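Peruvianin-I (Thevetia peruviana, PDB 6ORM) is a glycosylated, hexameric germin-like protein of the cupin superfamily from laticifer fluid that acts as a cysteine peptidase. Local coordinates at residues A[78-83]-A[138-144]; A[99-105]-A[119-125]; A[106-111]-A[127-133]. All coordinates share one frame; numbering follows the deposited sequence.

Interaction 1 (A[78-83]-A[138-144]); sequences VLLPGG and VNVGTGN. With NAG (2-acetamido-2-deoxy-beta-D-glucopyranose), chain E.
The side-chain amide of Asn-139 reaches into the turn at 80-83 while its own backbone N-H is held by the residue that ends that turn. The backbone bond is the straighter one: N of Asn-139 lies 2.9 Å from O of Gly-83, with 173° at the hydrogen. With CG anti to the backbone N (chi1 -172°), the amide swings in against the turn, where ND2 gives a weak bond to O of Leu-80 at 2.9 Å. The same nitrogen donates to O of Gly-143 at 3.0 Å, in the plane of both groups, and OD1 accepts from N of Gly-141, closing an Asx turn. One buried amide thus ties the type II turn 80-83 to the loop at Gly-141 and Gly-143. A water lies between N of Gly-82 and O of Asn-139, though its approach to Gly-82 is doubtfully short.

Outward from the amide, O of Leu-79 takes a CA-H...O contact from CA of Asn-144 at 3.2 Å. Pro-81 lays CG against O of Gly-143 (3.5 Å) and CD against OD1 of Asn-144. Leu-80 runs alongside Asn-144, pointing the same way, its CD2 3.6 Å from OD1. Asn-144 is a glycosylation site, with ND2 bonded covalently to C1 of the NAG, so Leu-80 and Pro-81 lie beside the base of the sugar.

In the cupin fold this is a loop-to-turn junction at the ends of strands 73-79 and 135-139: Leu-79 pairs with Ala-145 at the start of strand 145-151, Val-138 with Leu-105 on strand 104-109.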
loop_
_atom_site.group_PDB
_atom_site.type_symbol
_atom_site.label_atom_id
_atom_site.label_comp_id
_atom_site.label_asym_id
_atom_site.label_seq_id
_atom_site.Cartn_x
_atom_site.Cartn_y
_atom_site.Cartn_z
ATOM N N VAL A 78 -15.255 -20.823 -18.732
ATOM C CA VAL A 78 -16.117 -21.337 -19.789
ATOM C C VAL A 78 -17.348 -21.949 -19.137
ATOM O O VAL A 78 -17.230 -22.751 -18.204
ATOM C CB VAL A 78 -15.382 -22.365 -20.668
ATOM C CG1 VAL A 78 -16.316 -22.936 -21.728
ATOM C CG2 VAL A 78 -14.156 -21.727 -21.310
ATOM N N LEU A 79 -18.522 -21.565 -19.627
ATOM C CA LEU A 79 -19.795 -22.045 -19.109
ATOM C C LEU A 79 -20.486 -22.862 -20.188
ATOM O O LEU A 79 -20.717 -22.363 -21.295
ATOM C CB LEU A 79 -20.684 -20.881 -18.670
ATOM C CG LEU A 79 -20.292 -20.126 -17.400
ATOM C CD1 LEU A 79 -21.138 -18.870 -17.246
ATOM C CD2 LEU A 79 -20.433 -21.023 -16.177
ATOM N N LEU A 80 -20.805 -24.114 -19.868
ATOM C CA LEU A 80 -21.655 -24.913 -20.731
ATOM C C LEU A 80 -23.030 -24.259 -20.841
ATOM O O LEU A 80 -23.373 -23.382 -20.043
ATOM C CB LEU A 80 -21.780 -26.331 -20.176
ATOM C CG LEU A 80 -20.489 -27.146 -20.120
ATOM C CD1 LEU A 80 -20.710 -28.438 -19.354
ATOM C CD2 LEU A 80 -19.980 -27.432 -21.525
ATOM N N PRO A 81 -23.827 -24.648 -21.838
ATOM C CA PRO A 81 -25.224 -24.202 -21.870
ATOM C C PRO A 81 -25.915 -24.510 -20.549
ATOM O O PRO A 81 -25.740 -25.584 -19.970
ATOM C CB PRO A 81 -25.822 -25.003 -23.029
ATOM C CG PRO A 81 -24.663 -25.251 -23.936
ATOM C CD PRO A 81 -23.467 -25.425 -23.039
ATOM N N GLY A 82 -26.695 -23.546 -20.063
ATOM C CA GLY A 82 -27.321 -23.666 -18.764
ATOM C C GLY A 82 -26.384 -23.539 -17.584
ATOM O O GLY A 82 -26.841 -23.634 -16.438
ATOM N N GLY A 83 -25.087 -23.328 -17.820
ATOM C CA GLY A 83 -24.140 -23.296 -16.732
ATOM C C GLY A 83 -24.138 -21.970 -15.996
ATOM O O GLY A 83 -24.537 -20.927 -16.515
ATOM N N VAL A 138 -24.183 -16.264 -15.259
ATOM C CA VAL A 138 -25.087 -17.273 -15.798
ATOM C C VAL A 138 -25.017 -17.215 -17.317
ATOM O O VAL A 138 -25.051 -16.130 -17.908
ATOM C CB VAL A 138 -26.538 -17.075 -15.309
ATOM C CG1 VAL A 138 -27.455 -18.150 -15.892
ATOM C CG2 VAL A 138 -26.597 -17.087 -13.787
ATOM N N ASN A 139 -24.920 -18.384 -17.945
ATOM C CA ASN A 139 -24.948 -18.499 -19.398
ATOM C C ASN A 139 -26.386 -18.359 -19.891
ATOM O O ASN A 139 -27.234 -19.200 -19.583
ATOM C CB ASN A 139 -24.354 -19.842 -19.820
ATOM C CG ASN A 139 -24.167 -19.964 -21.320
ATOM O OD1 ASN A 139 -24.632 -19.124 -22.092
ATOM N ND2 ASN A 139 -23.484 -21.021 -21.742
ATOM N N VAL A 140 -26.663 -17.294 -20.646
ATOM C CA VAL A 140 -27.995 -17.055 -21.188
ATOM C C VAL A 140 -28.023 -17.111 -22.713
ATOM O O VAL A 140 -29.058 -16.838 -23.319
ATOM C CB VAL A 140 -28.572 -15.717 -20.682
ATOM C CG1 VAL A 140 -28.771 -15.765 -19.173
ATOM C CG2 VAL A 140 -27.671 -14.553 -21.075
ATOM N N GLY A 141 -26.902 -17.450 -23.351
ATOM C CA GLY A 141 -26.828 -17.561 -24.787
ATOM C C GLY A 141 -26.803 -19.000 -25.269
ATOM O O GLY A 141 -27.038 -19.949 -24.518
ATOM N N THR A 142 -26.533 -19.148 -26.562
ATOM C CA THR A 142 -26.433 -20.461 -27.177
ATOM C C THR A 142 -24.987 -20.944 -27.122
ATOM O O THR A 142 -24.044 -20.152 -27.207
ATOM C CB THR A 142 -26.917 -20.436 -28.629
ATOM O OG1 THR A 142 -26.295 -19.348 -29.322
ATOM C CG2 THR A 142 -28.432 -20.282 -28.691
ATOM N N GLY A 143 -24.824 -22.256 -26.967
ATOM C CA GLY A 143 -23.506 -22.849 -26.846
ATOM C C GLY A 143 -22.777 -22.430 -25.575
ATOM O O GLY A 143 -23.375 -22.024 -24.574
ATOM N N ASN A 144 -21.450 -22.525 -25.637
ATOM C CA ASN A 144 -20.605 -22.159 -24.512
ATOM C C ASN A 144 -20.451 -20.649 -24.416
ATOM O O ASN A 144 -20.406 -19.941 -25.425
ATOM C CB ASN A 144 -19.211 -22.772 -24.645
ATOM C CG ASN A 144 -19.204 -24.279 -24.517
ATOM O OD1 ASN A 144 -20.161 -24.896 -24.049
ATOM N ND2 ASN A 144 -18.098 -24.881 -24.945
HETATM C C1 NAG E . -17.837 -26.295 -24.930
HETATM C C2 NAG E . -18.066 -26.915 -26.304
HETATM C C3 NAG E . -17.684 -28.397 -26.289
HETATM C C4 NAG E . -16.253 -28.565 -25.788
HETATM C C5 NAG E . -16.086 -27.868 -24.436
HETATM C C6 NAG E . -14.652 -27.841 -23.959
HETATM C C7 NAG E . -19.748 -26.016 -27.839
HETATM C C8 NAG E . -21.207 -25.914 -28.167
HETATM N N2 NAG E . -19.438 -26.729 -26.751
HETATM O O3 NAG E . -17.811 -28.964 -27.590
HETATM O O4 NAG E . -15.955 -29.953 -25.655
HETATM O O5 NAG E . -16.488 -26.494 -24.537
HETATM O O6 NAG E . -13.867 -26.966 -24.759
HETATM O O7 NAG E . -18.887 -25.479 -28.529
HETATM O O HOH W 1 -27.169 -21.535 -21.451
#

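Interaction 2 (A[99-105]-A[119-125]); sequences ATEGEIL and KRLTPGD
Ile-104 and Leu-121 form an antiparallel hydrogen-bonded pair, N of Leu-121 to O of Ile-104 at 2.7 Å and N of Ile-104 to O of Leu-121 at 3.0 Å, with Leu-105 and Arg-120 as the non-hydrogen-bonded pair beside it. This is the open end of the beta hairpin 104-109/116-121 of the cupin domain. The type II turn 122-125 then leads the chain past Ala-99, whose O accepts from N of Gly-124 at 2.7 Å and whose N donates to O of Asp-125. Thr-122 N is held by OD2 of Asp-125, through the anti lone pair of the carboxylate, which joins the two ends of the turn. OD1 of Asp-125 bonds Ser-40 OG of the second subunit, so this turn also reaches the interface.

On the buried side, CG1 of Ile-104 sits between the backbone N and the carbonyl carbon (chi1 54°), which presses it against CB of Leu-121 at 3.6 Å, while the two CD1 methyls meet farther out. CB of Ala-99 approaches Leu-121 CB too. Pro-123 brings CB to O of Thr-100, in the classic bulge that Thr-100 and Glu-101 make opposite Thr-146.

On the side of Leu-105 and Arg-120, the chain of Glu-103 reaches across to Arg-120 in a salt bridge: NH1 of Arg-120 meets OE1 of Glu-103 at 2.9 Å, in the guanidinium plane but from above the carboxylate, the two planes standing 76° apart.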
loop_
_atom_site.group_PDB
_atom_site.type_symbol
_atom_site.label_atom_id
_atom_site.label_comp_id
_atom_site.label_asym_id
_atom_site.label_seq_id
_atom_site.Cartn_x
_atom_site.Cartn_y
_atom_site.Cartn_z
ATOM N N ALA A 99 -16.232 -10.502 -21.599
ATOM C CA ALA A 99 -16.906 -11.552 -22.346
ATOM C C ALA A 99 -16.326 -11.637 -23.752
ATOM O O ALA A 99 -16.099 -10.616 -24.406
ATOM C CB ALA A 99 -18.410 -11.283 -22.413
ATOM N N THR A 100 -16.061 -12.862 -24.205
ATOM C CA THR A 100 -15.501 -13.086 -25.534
ATOM C C THR A 100 -16.303 -14.042 -26.408
ATOM O O THR A 100 -16.136 -14.004 -27.632
ATOM C CB THR A 100 -14.058 -13.608 -25.430
ATOM O OG1 THR A 100 -14.043 -14.832 -24.686
ATOM C CG2 THR A 100 -13.170 -12.584 -24.731
ATOM N N GLU A 101 -17.158 -14.887 -25.837
ATOM C CA GLU A 101 -17.956 -15.818 -26.622
ATOM C C GLU A 101 -19.282 -16.045 -25.911
ATOM O O GLU A 101 -19.321 -16.156 -24.685
ATOM C CB GLU A 101 -17.217 -17.146 -26.825
ATOM C CG GLU A 101 -18.103 -18.319 -27.210
ATOM C CD GLU A 101 -17.410 -19.656 -27.019
ATOM O OE1 GLU A 101 -17.502 -20.222 -25.903
ATOM O OE2 GLU A 101 -16.771 -20.135 -27.983
ATOM N N GLY A 102 -20.365 -16.103 -26.685
ATOM C CA GLY A 102 -21.666 -16.342 -26.097
ATOM C C GLY A 102 -22.193 -15.107 -25.388
ATOM O O GLY A 102 -21.762 -13.975 -25.628
ATOM N N GLU A 103 -23.148 -15.338 -24.489
ATOM C CA GLU A 103 -23.810 -14.268 -23.758
ATOM C C GLU A 103 -24.068 -14.701 -22.326
ATOM O O GLU A 103 -24.489 -15.834 -22.076
ATOM C CB GLU A 103 -25.138 -13.856 -24.402
ATOM C CG GLU A 103 -25.008 -13.268 -25.785
ATOM C CD GLU A 103 -26.335 -12.769 -26.310
ATOM O OE1 GLU A 103 -27.298 -12.694 -25.516
ATOM O OE2 GLU A 103 -26.412 -12.456 -27.516
ATOM N N ILE A 104 -23.815 -13.791 -21.386
ATOM C CA ILE A 104 -23.885 -14.102 -19.967
ATOM C C ILE A 104 -24.662 -13.019 -19.234
ATOM O O ILE A 104 -24.700 -11.857 -19.653
ATOM C CB ILE A 104 -22.483 -14.251 -19.339
ATOM C CG1 ILE A 104 -21.640 -13.006 -19.627
ATOM C CG2 ILE A 104 -21.797 -15.499 -19.843
ATOM C CD1 ILE A 104 -20.243 -13.056 -19.048
ATOM N N LEU A 105 -25.281 -13.414 -18.124
ATOM C CA LEU A 105 -25.731 -12.477 -17.104
ATOM C C LEU A 105 -24.643 -12.386 -16.044
ATOM O O LEU A 105 -24.268 -13.401 -15.450
ATOM C CB LEU A 105 -27.051 -12.926 -16.479
ATOM C CG LEU A 105 -28.351 -12.618 -17.220
ATOM C CD1 LEU A 105 -29.545 -12.931 -16.326
ATOM C CD2 LEU A 105 -28.383 -11.167 -17.688
ATOM N N LYS A 119 -26.032 -7.029 -15.469
ATOM C CA LYS A 119 -26.160 -6.677 -16.874
ATOM C C LYS A 119 -25.947 -7.923 -17.720
ATOM O O LYS A 119 -25.236 -8.851 -17.321
ATOM C CB LYS A 119 -25.155 -5.596 -17.296
ATOM C CG LYS A 119 -25.414 -4.217 -16.711
ATOM C CD LYS A 119 -26.713 -3.613 -17.223
ATOM C CE LYS A 119 -26.645 -3.307 -18.708
ATOM N NZ LYS A 119 -27.902 -2.669 -19.198
ATOM N N ARG A 120 -26.582 -7.936 -18.887
ATOM C CA ARG A 120 -26.303 -8.947 -19.895
ATOM C C ARG A 120 -25.071 -8.529 -20.688
ATOM O O ARG A 120 -24.973 -7.382 -21.135
ATOM C CB ARG A 120 -27.508 -9.124 -20.820
ATOM C CG ARG A 120 -27.377 -10.263 -21.821
ATOM C CD ARG A 120 -26.848 -9.772 -23.160
ATOM N NE ARG A 120 -27.697 -8.734 -23.743
ATOM C CZ ARG A 120 -28.552 -8.936 -24.739
ATOM N NH1 ARG A 120 -28.674 -10.142 -25.278
ATOM N NH2 ARG A 120 -29.283 -7.930 -25.202
ATOM N N LEU A 121 -24.125 -9.456 -20.848
ATOM C CA LEU A 121 -22.883 -9.210 -21.566
ATOM C C LEU A 121 -22.827 -10.045 -22.839
ATOM O O LEU A 121 -23.227 -11.213 -22.845
ATOM C CB LEU A 121 -21.657 -9.530 -20.700
ATOM C CG LEU A 121 -21.535 -8.976 -19.277
ATOM C CD1 LEU A 121 -20.138 -9.248 -18.726
ATOM C CD2 LEU A 121 -21.854 -7.496 -19.224
ATOM N N THR A 122 -22.351 -9.428 -23.922
ATOM C CA THR A 122 -22.052 -10.114 -25.175
ATOM C C THR A 122 -20.568 -9.903 -25.483
ATOM O O THR A 122 -19.932 -9.075 -24.818
ATOM C CB THR A 122 -22.960 -9.594 -26.297
ATOM O OG1 THR A 122 -22.587 -8.254 -26.642
ATOM C CG2 THR A 122 -24.421 -9.622 -25.862
ATOM N N PRO A 123 -19.975 -10.619 -26.446
ATOM C CA PRO A 123 -18.521 -10.518 -26.653
ATOM C C PRO A 123 -18.050 -9.080 -26.837
ATOM O O PRO A 123 -18.634 -8.307 -27.599
ATOM C CB PRO A 123 -18.291 -11.351 -27.919
ATOM C CG PRO A 123 -19.382 -12.355 -27.896
ATOM C CD PRO A 123 -20.573 -11.626 -27.346
ATOM N N GLY A 124 -16.979 -8.721 -26.122
ATOM C CA GLY A 124 -16.438 -7.379 -26.117
ATOM C C GLY A 124 -16.774 -6.585 -24.871
ATOM O O GLY A 124 -16.041 -5.647 -24.524
ATOM N N ASP A 125 -17.876 -6.932 -24.207
ATOM C CA ASP A 125 -18.329 -6.210 -23.025
ATOM C C ASP A 125 -17.360 -6.385 -21.856
ATOM O O ASP A 125 -16.731 -7.433 -21.679
ATOM C CB ASP A 125 -19.722 -6.701 -22.598
ATOM C CG ASP A 125 -20.864 -5.975 -23.291
ATOM O OD1 ASP A 125 -20.826 -4.722 -23.466
ATOM O OD2 ASP A 125 -21.821 -6.691 -23.660
#

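Interaction 3 (A[106-111]-A[127-133]); sequences EGFYST and FIIPPGL
Phe-108 and Phe-127 are brought together by different first torsions. Phe-108 holds CG between its backbone N and carbonyl carbon (chi1 77°), standing the ring up toward 127-133; Phe-127 has CG anti to the backbone N (chi1 -167°) and reaches toward strand 104-109. The side chains cross obliquely, CE1 of Phe-127 coming in at the edge of the Phe-108 ring, 3.8 Å from its CD2.

One face of Phe-108 is taken by Pro-130. Its CD lies 3.6 Å from the ring centroid and only 6° off the normal, a CH-pi contact almost exactly over the centre. Leu-133, brought round by the type II turn 130-133, sets CD1 3.7 Å from CD1 of Phe-108, while its CB packs on O of Tyr-109 and its CD2 meets CG2 of Thr-111. At the other end Glu-106 also has CG anti to its backbone N, which sets CG 3.4 Å from CD1 of Phe-127; the bend at chi2 then turns OE2 toward CD1 of Ile-129. Backbone O of Glu-106 lies over a face of the Phe-127 ring, toward its rim. The polar end of Glu-106 is kept by Thr-137, to which OE1 is hydrogen-bonded.

The strands, 7.8 Å apart at their axes, belong to different sheets and pack face to face in the cupin barrel. Strand 104-109 lies between 116-121 and 135-139, whereas 126-129 pairs with 95-101, and beyond Phe-127 its sheet continues into a strand of the second subunit, whose Phe-37 meets Phe-108 edge-to-face.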
loop_
_atom_site.group_PDB
_atom_site.type_symbol
_atom_site.label_atom_id
_atom_site.label_comp_id
_atom_site.label_asym_id
_atom_site.label_seq_id
_atom_site.Cartn_x
_atom_site.Cartn_y
_atom_site.Cartn_z
ATOM N N GLU A 106 -24.126 -11.181 -15.823
ATOM C CA GLU A 106 -23.063 -10.934 -14.860
ATOM C C GLU A 106 -23.560 -9.922 -13.839
ATOM O O GLU A 106 -24.056 -8.856 -14.214
ATOM C CB GLU A 106 -21.804 -10.419 -15.567
ATOM C CG GLU A 106 -20.626 -10.152 -14.650
ATOM C CD GLU A 106 -19.898 -11.415 -14.245
ATOM O OE1 GLU A 106 -19.926 -12.396 -15.020
ATOM O OE2 GLU A 106 -19.294 -11.423 -13.153
ATOM N N GLY A 107 -23.435 -10.251 -12.555
ATOM C CA GLY A 107 -23.874 -9.334 -11.518
ATOM C C GLY A 107 -23.082 -9.473 -10.238
ATOM O O GLY A 107 -22.478 -10.514 -9.968
ATOM N N PHE A 108 -23.094 -8.399 -9.445
ATOM C CA PHE A 108 -22.554 -8.416 -8.093
ATOM C C PHE A 108 -23.522 -7.711 -7.151
ATOM O O PHE A 108 -24.351 -6.900 -7.571
ATOM C CB PHE A 108 -21.154 -7.775 -8.018
ATOM C CG PHE A 108 -21.155 -6.266 -8.056
ATOM C CD1 PHE A 108 -21.287 -5.521 -6.892
ATOM C CD2 PHE A 108 -20.990 -5.593 -9.255
ATOM C CE1 PHE A 108 -21.282 -4.136 -6.926
ATOM C CE2 PHE A 108 -20.981 -4.205 -9.297
ATOM C CZ PHE A 108 -21.126 -3.478 -8.130
ATOM N N TYR A 109 -23.410 -8.041 -5.864
ATOM C CA TYR A 109 -24.207 -7.434 -4.803
ATOM C C TYR A 109 -23.329 -6.507 -3.971
ATOM O O TYR A 109 -22.215 -6.882 -3.588
ATOM C CB TYR A 109 -24.831 -8.501 -3.897
ATOM C CG TYR A 109 -25.693 -9.511 -4.618
ATOM C CD1 TYR A 109 -25.124 -10.598 -5.266
ATOM C CD2 TYR A 109 -27.076 -9.382 -4.642
ATOM C CE1 TYR A 109 -25.908 -11.528 -5.923
ATOM C CE2 TYR A 109 -27.868 -10.308 -5.295
ATOM C CZ TYR A 109 -27.277 -11.377 -5.935
ATOM O OH TYR A 109 -28.057 -12.304 -6.589
ATOM N N SER A 110 -23.832 -5.306 -3.691
ATOM C CA SER A 110 -23.108 -4.378 -2.839
ATOM C C SER A 110 -23.295 -4.740 -1.366
ATOM O O SER A 110 -24.102 -5.598 -1.001
ATOM C CB SER A 110 -23.568 -2.945 -3.098
ATOM O OG SER A 110 -24.785 -2.669 -2.429
ATOM N N THR A 111 -22.541 -4.057 -0.507
ATOM C CA THR A 111 -22.681 -4.225 0.934
ATOM C C THR A 111 -23.830 -3.407 1.510
ATOM O O THR A 111 -24.017 -3.406 2.731
ATOM C CB THR A 111 -21.377 -3.849 1.645
ATOM O OG1 THR A 111 -21.040 -2.489 1.344
ATOM C CG2 THR A 111 -20.237 -4.769 1.204
ATOM N N PHE A 127 -17.157 -5.782 -17.517
ATOM C CA PHE A 127 -17.947 -5.617 -16.306
ATOM C C PHE A 127 -16.992 -5.700 -15.126
ATOM O O PHE A 127 -16.177 -6.624 -15.058
ATOM C CB PHE A 127 -19.039 -6.689 -16.213
ATOM C CG PHE A 127 -20.083 -6.410 -15.166
ATOM C CD1 PHE A 127 -19.929 -6.885 -13.873
ATOM C CD2 PHE A 127 -21.221 -5.688 -15.478
ATOM C CE1 PHE A 127 -20.890 -6.640 -12.908
ATOM C CE2 PHE A 127 -22.186 -5.438 -14.517
ATOM C CZ PHE A 127 -22.019 -5.913 -13.231
ATOM N N ILE A 128 -17.087 -4.740 -14.209
ATOM C CA ILE A 128 -16.147 -4.616 -13.099
ATOM C C ILE A 128 -16.825 -5.078 -11.815
ATOM O O ILE A 128 -17.956 -4.676 -11.518
ATOM C CB ILE A 128 -15.605 -3.179 -12.973
ATOM C CG1 ILE A 128 -14.575 -3.092 -11.843
ATOM C CG2 ILE A 128 -16.731 -2.164 -12.784
ATOM C CD1 ILE A 128 -13.263 -3.796 -12.157
ATOM N N ILE A 129 -16.148 -5.951 -11.079
ATOM C CA ILE A 129 -16.594 -6.464 -9.786
ATOM C C ILE A 129 -15.682 -5.881 -8.710
ATOM O O ILE A 129 -14.476 -6.157 -8.716
ATOM C CB ILE A 129 -16.570 -8.000 -9.744
ATOM C CG1 ILE A 129 -17.640 -8.588 -10.662
ATOM C CG2 ILE A 129 -16.750 -8.506 -8.318
ATOM C CD1 ILE A 129 -17.095 -9.605 -11.619
ATOM N N PRO A 130 -16.195 -5.073 -7.787
ATOM C CA PRO A 130 -15.355 -4.547 -6.702
ATOM C C PRO A 130 -14.816 -5.672 -5.837
ATOM O O PRO A 130 -15.398 -6.767 -5.794
ATOM C CB PRO A 130 -16.315 -3.640 -5.915
ATOM C CG PRO A 130 -17.416 -3.320 -6.875
ATOM C CD PRO A 130 -17.561 -4.522 -7.754
ATOM N N PRO A 131 -13.708 -5.444 -5.130
ATOM C CA PRO A 131 -13.038 -6.546 -4.422
ATOM C C PRO A 131 -13.913 -7.156 -3.336
ATOM O O PRO A 131 -14.529 -6.449 -2.535
ATOM C CB PRO A 131 -11.790 -5.879 -3.829
ATOM C CG PRO A 131 -12.129 -4.423 -3.764
ATOM C CD PRO A 131 -12.994 -4.167 -4.964
ATOM N N GLY A 132 -13.957 -8.489 -3.315
ATOM C CA GLY A 132 -14.590 -9.226 -2.245
ATOM C C GLY A 132 -16.093 -9.346 -2.335
ATOM O O GLY A 132 -16.688 -10.063 -1.520
ATOM N N LEU A 133 -16.730 -8.674 -3.291
ATOM C CA LEU A 133 -18.183 -8.624 -3.331
ATOM C C LEU A 133 -18.748 -9.864 -4.011
ATOM O O LEU A 133 -18.198 -10.360 -4.999
ATOM C CB LEU A 133 -18.659 -7.363 -4.055
ATOM C CG LEU A 133 -18.309 -6.030 -3.388
ATOM C CD1 LEU A 133 -19.142 -4.899 -3.980
ATOM C CD2 LEU A 133 -18.495 -6.111 -1.875
#

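The three contacts run from the rim of the cupin barrel into its interior. Interaction 1 is partly buried and mainly polar, one side-chain amide joining a turn and a loop beside the glycan; interaction 2, also partly buried, mixes backbone pairing, an apolar side and a salt bridge; interaction 3 is buried, apolar and aromatic, without hydrogen bonds between its segments. N of Val-140 in interaction 1 probably bonds O of Glu-103 in interaction 2, and Glu-106 O of interaction 3 probably takes Lys-119 N of interaction 2. Leu-121 CD1 packs on both Phe-127 and Glu-106, carrying the apolar side of interaction 2 into interaction 3. Interactions 2 and 3 both touch the second subunit, whereas no other chain of the assembly touches interaction 1.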